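Local coordinates for N-acetyl-beta-D glucosaminidase (Rhizomucor miehei CAU432, PDB 4ZM6), which probably combines removal of terminal N-acetylglucosamine residues by a family 3 glycoside hydrolase domain with acetyl-CoA-dependent glucosamine N-acetylation by a GCN5-related region, at residues A[687-692]-A[847-852]. Numbering follows the deposited sequence.
Sequences HDLIGD and YKTWRS
W850 presents the edge of its indole to D688, whose CB lies in the ring plane 3.8 Å from W850 CE3; carboxylate and ring run side by side with planes only 5° apart. One indole face carries R851 CG, and W850 CZ2 in turn lies 4.0 Å above the plane of the R851 guanidinium, over its centre; that group also bonds to D564 O and makes a cation-pi contact with W565. I690 reaches the tryptophan obliquely, its CG2 packing on W850 CB at 3.7 Å, while F790 meets the indole edge-to-face. The H687 ring is engaged at its edge: ND1 and S852 OG share a hydrogen bond of 2.9 Å, bent to 141°. Near the other end, CD1 of the Y847 ring, its CG anti to the carbonyl carbon, reaches G691 N obliquely, with I690 C at the ring edge; L689 CD1 packs against Y847 CB.

The backbones form an antiparallel pair interrupted by a classic bulge. W850 and R851 both face D688, and D688 O accepts from W850 N at 2.7 Å, in the carbonyl plane, and from R851 N at 3.3 Å, tilted 27° from it. Helix-like backbone torsions at W850 accompany the extra residue. Beyond the bulge, I690 N to K848 O, 2.8 Å, restores regular pairing.

Strand 686-692, within the first acetyltransferase region, thus pairs with strand 847-857 of the second; strand 686-692 also bonds along its other edge to strand 830-836. Uncharged donors hold both oxygens of the buried D688 carboxylate, the hydroxyls of Y853 and Y832 at OD2 and W835 N at OD1. Gripped from strand 830-836 and the C-terminal strand, the carboxylate is probably fixed in rotation beside the indole edge.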
ATOM      1  N   HIS A 687       3.388 -19.018 -35.705  1.00 58.35           N
ATOM      2  CA  HIS A 687       3.750 -18.118 -36.810  1.00 58.32           C
ATOM      3  C   HIS A 687       2.766 -16.980 -37.081  1.00 57.09           C
ATOM      4  O   HIS A 687       1.554 -17.128 -36.898  1.00 58.55           O
ATOM      5  CB  HIS A 687       3.897 -18.929 -38.094  1.00 59.15           C
ATOM      6  CG  HIS A 687       4.698 -20.180 -37.927  1.00 60.42           C
ATOM      7  ND1 HIS A 687       6.074 -20.197 -38.002  1.00 61.05           N
ATOM      8  CD2 HIS A 687       4.317 -21.456 -37.683  1.00 61.03           C
ATOM      9  CE1 HIS A 687       6.505 -21.432 -37.815  1.00 61.69           C
ATOM     10  NE2 HIS A 687       5.459 -22.215 -37.618  1.00 60.86           N
ATOM     11  N   ASP A 688       3.319 -15.848 -37.512  1.00 53.17           N
ATOM     12  CA  ASP A 688       2.569 -14.796 -38.191  1.00 51.37           C
ATOM     13  C   ASP A 688       2.829 -14.945 -39.690  1.00 50.49           C
ATOM     14  O   ASP A 688       3.973 -15.155 -40.101  1.00 49.60           O
ATOM     15  CB  ASP A 688       3.030 -13.401 -37.742  1.00 50.19           C
ATOM     16  CG  ASP A 688       2.484 -12.997 -36.379  1.00 48.61           C
ATOM     17  OD1 ASP A 688       1.701 -13.753 -35.777  1.00 47.70           O
ATOM     18  OD2 ASP A 688       2.861 -11.914 -35.892  1.00 48.27           O
ATOM     19  N   LEU A 689       1.775 -14.822 -40.496  1.00 50.31           N
ATOM     20  CA  LEU A 689       1.884 -14.940 -41.953  1.00 50.89           C
ATOM     21  C   LEU A 689       1.746 -13.590 -42.643  1.00 51.60           C
ATOM     22  O   LEU A 689       1.107 -12.681 -42.114  1.00 51.25           O
ATOM     23  CB  LEU A 689       0.811 -15.884 -42.487  1.00 50.03           C
ATOM     24  CG  LEU A 689       0.621 -17.211 -41.753  1.00 50.68           C
ATOM     25  CD1 LEU A 689      -0.433 -18.049 -42.453  1.00 51.23           C
ATOM     26  CD2 LEU A 689       1.925 -17.988 -41.657  1.00 51.54           C
ATOM     27  N   ILE A 690       2.351 -13.472 -43.824  1.00 52.79           N
ATOM     28  CA  ILE A 690       2.185 -12.292 -44.684  1.00 54.92           C
ATOM     29  C   ILE A 690       1.770 -12.734 -46.084  1.00 58.40           C
ATOM     30  O   ILE A 690       2.286 -13.723 -46.611  1.00 62.12           O
ATOM     31  CB  ILE A 690       3.455 -11.412 -44.758  1.00 54.91           C
ATOM     32  CG1 ILE A 690       3.207 -10.196 -45.666  1.00 54.91           C
ATOM     33  CG2 ILE A 690       4.656 -12.199 -45.266  1.00 53.81           C
ATOM     34  CD1 ILE A 690       4.320  -9.171 -45.656  1.00 54.36           C
ATOM     35  N   GLY A 691       0.833 -12.002 -46.681  1.00 61.21           N
ATOM     36  CA  GLY A 691       0.328 -12.326 -48.015  1.00 62.82           C
ATOM     37  C   GLY A 691       0.227 -11.107 -48.914  1.00 62.50           C
ATOM     38  O   GLY A 691      -0.351 -10.093 -48.527  1.00 62.98           O
ATOM     39  N   ASP A 692       0.794 -11.212 -50.114  1.00 63.45           N
ATOM     40  CA  ASP A 692       0.661 -10.175 -51.137  1.00 66.55           C
ATOM     41  C   ASP A 692      -0.710 -10.284 -51.813  1.00 65.82           C
ATOM     42  O   ASP A 692      -1.094 -11.356 -52.274  1.00 65.72           O
ATOM     43  CB  ASP A 692       1.773 -10.312 -52.180  1.00 67.97           C
ATOM     44  CG  ASP A 692       1.736  -9.215 -53.226  1.00 71.57           C
ATOM     45  OD1 ASP A 692       1.451  -8.053 -52.871  1.00 77.08           O
ATOM     46  OD2 ASP A 692       1.999  -9.513 -54.409  1.00 75.34           O
ATOM     47  N   TYR A 847      -0.366 -16.958 -48.614  1.00 62.57           N
ATOM     48  CA  TYR A 847       0.325 -16.540 -47.380  1.00 62.89           C
ATOM     49  C   TYR A 847       1.583 -17.370 -47.122  1.00 63.39           C
ATOM     50  O   TYR A 847       1.514 -18.594 -47.011  1.00 64.71           O
ATOM     51  CB  TYR A 847      -0.597 -16.630 -46.160  1.00 60.02           C
ATOM     52  CG  TYR A 847      -1.690 -15.591 -46.130  1.00 57.98           C
ATOM     53  CD1 TYR A 847      -1.410 -14.269 -45.805  1.00 57.04           C
ATOM     54  CD2 TYR A 847      -3.005 -15.934 -46.416  1.00 56.99           C
ATOM     55  CE1 TYR A 847      -2.411 -13.316 -45.776  1.00 57.09           C
ATOM     56  CE2 TYR A 847      -4.015 -14.992 -46.389  1.00 55.92           C
ATOM     57  CZ  TYR A 847      -3.718 -13.685 -46.071  1.00 56.45           C
ATOM     58  OH  TYR A 847      -4.732 -12.757 -46.055  1.00 54.51           O
ATOM     59  N   LYS A 848       2.726 -16.693 -47.037  1.00 63.06           N
ATOM     60  CA  LYS A 848       3.970 -17.312 -46.583  1.00 62.89           C
ATOM     61  C   LYS A 848       4.309 -16.753 -45.201  1.00 62.99           C
ATOM     62  O   LYS A 848       3.815 -15.687 -44.826  1.00 65.87           O
ATOM     63  CB  LYS A 848       5.098 -17.078 -47.592  1.00 61.95           C
ATOM     64  CG  LYS A 848       5.701 -15.681 -47.621  1.00 62.70           C
ATOM     65  CD  LYS A 848       6.536 -15.503 -48.884  1.00 64.63           C
ATOM     66  CE  LYS A 848       7.800 -14.690 -48.650  1.00 66.03           C
ATOM     67  NZ  LYS A 848       7.509 -13.243 -48.474  1.00 67.03           N
ATOM     68  N   THR A 849       5.136 -17.470 -44.439  1.00 60.96           N
ATOM     69  CA  THR A 849       5.351 -17.113 -43.028  1.00 57.63           C
ATOM     70  C   THR A 849       6.238 -15.871 -42.944  1.00 54.84           C
ATOM     71  O   THR A 849       7.166 -15.701 -43.733  1.00 52.51           O
ATOM     72  CB  THR A 849       5.949 -18.253 -42.152  1.00 56.64           C
ATOM     73  OG1 THR A 849       7.357 -18.071 -42.003  1.00 53.80           O
ATOM     74  CG2 THR A 849       5.665 -19.649 -42.713  1.00 57.11           C
ATOM     75  N   TRP A 850       5.926 -15.009 -41.984  1.00 52.40           N
ATOM     76  CA  TRP A 850       6.543 -13.697 -41.879  1.00 50.18           C
ATOM     77  C   TRP A 850       7.507 -13.645 -40.702  1.00 50.78           C
ATOM     78  O   TRP A 850       8.648 -13.205 -40.841  1.00 48.99           O
ATOM     79  CB  TRP A 850       5.451 -12.637 -41.718  1.00 49.22           C
ATOM     80  CG  TRP A 850       5.990 -11.268 -41.532  1.00 48.26           C
ATOM     81  CD1 TRP A 850       6.821 -10.599 -42.375  1.00 48.01           C
ATOM     82  CD2 TRP A 850       5.746 -10.395 -40.425  1.00 47.35           C
ATOM     83  NE1 TRP A 850       7.115  -9.359 -41.863  1.00 48.35           N
ATOM     84  CE2 TRP A 850       6.466  -9.208 -40.665  1.00 48.06           C
ATOM     85  CE3 TRP A 850       4.992 -10.502 -39.253  1.00 47.62           C
ATOM     86  CZ2 TRP A 850       6.451  -8.129 -39.778  1.00 48.39           C
ATOM     87  CZ3 TRP A 850       4.976  -9.427 -38.370  1.00 48.46           C
ATOM     88  CH2 TRP A 850       5.701  -8.257 -38.639  1.00 47.90           C
ATOM     89  N   ARG A 851       7.022 -14.064 -39.537  1.00 50.76           N
ATOM     90  CA  ARG A 851       7.829 -14.141 -38.329  1.00 51.24           C
ATOM     91  C   ARG A 851       7.337 -15.315 -37.485  1.00 53.71           C
ATOM     92  O   ARG A 851       6.162 -15.685 -37.559  1.00 54.06           O
ATOM     93  CB  ARG A 851       7.717 -12.844 -37.522  1.00 50.54           C
ATOM     94  CG  ARG A 851       8.216 -11.588 -38.220  1.00 49.09           C
ATOM     95  CD  ARG A 851       9.732 -11.538 -38.292  1.00 48.76           C
ATOM     96  NE  ARG A 851      10.218 -10.416 -39.102  1.00 48.29           N
ATOM     97  CZ  ARG A 851      10.218  -9.140 -38.718  1.00 47.86           C
ATOM     98  NH1 ARG A 851       9.749  -8.787 -37.529  1.00 49.14           N
ATOM     99  NH2 ARG A 851      10.686  -8.200 -39.528  1.00 47.59           N
ATOM    100  N   SER A 852       8.229 -15.888 -36.674  1.00 55.39           N
ATOM    101  CA  SER A 852       7.875 -17.027 -35.815  1.00 56.22           C
ATOM    102  C   SER A 852       8.110 -16.718 -34.337  1.00 53.57           C
ATOM    103  O   SER A 852       8.985 -15.925 -33.988  1.00 53.92           O
ATOM    104  CB  SER A 852       8.666 -18.272 -36.227  1.00 57.23           C
ATOM    105  OG  SER A 852       8.491 -18.557 -37.608  1.00 58.25           O
TER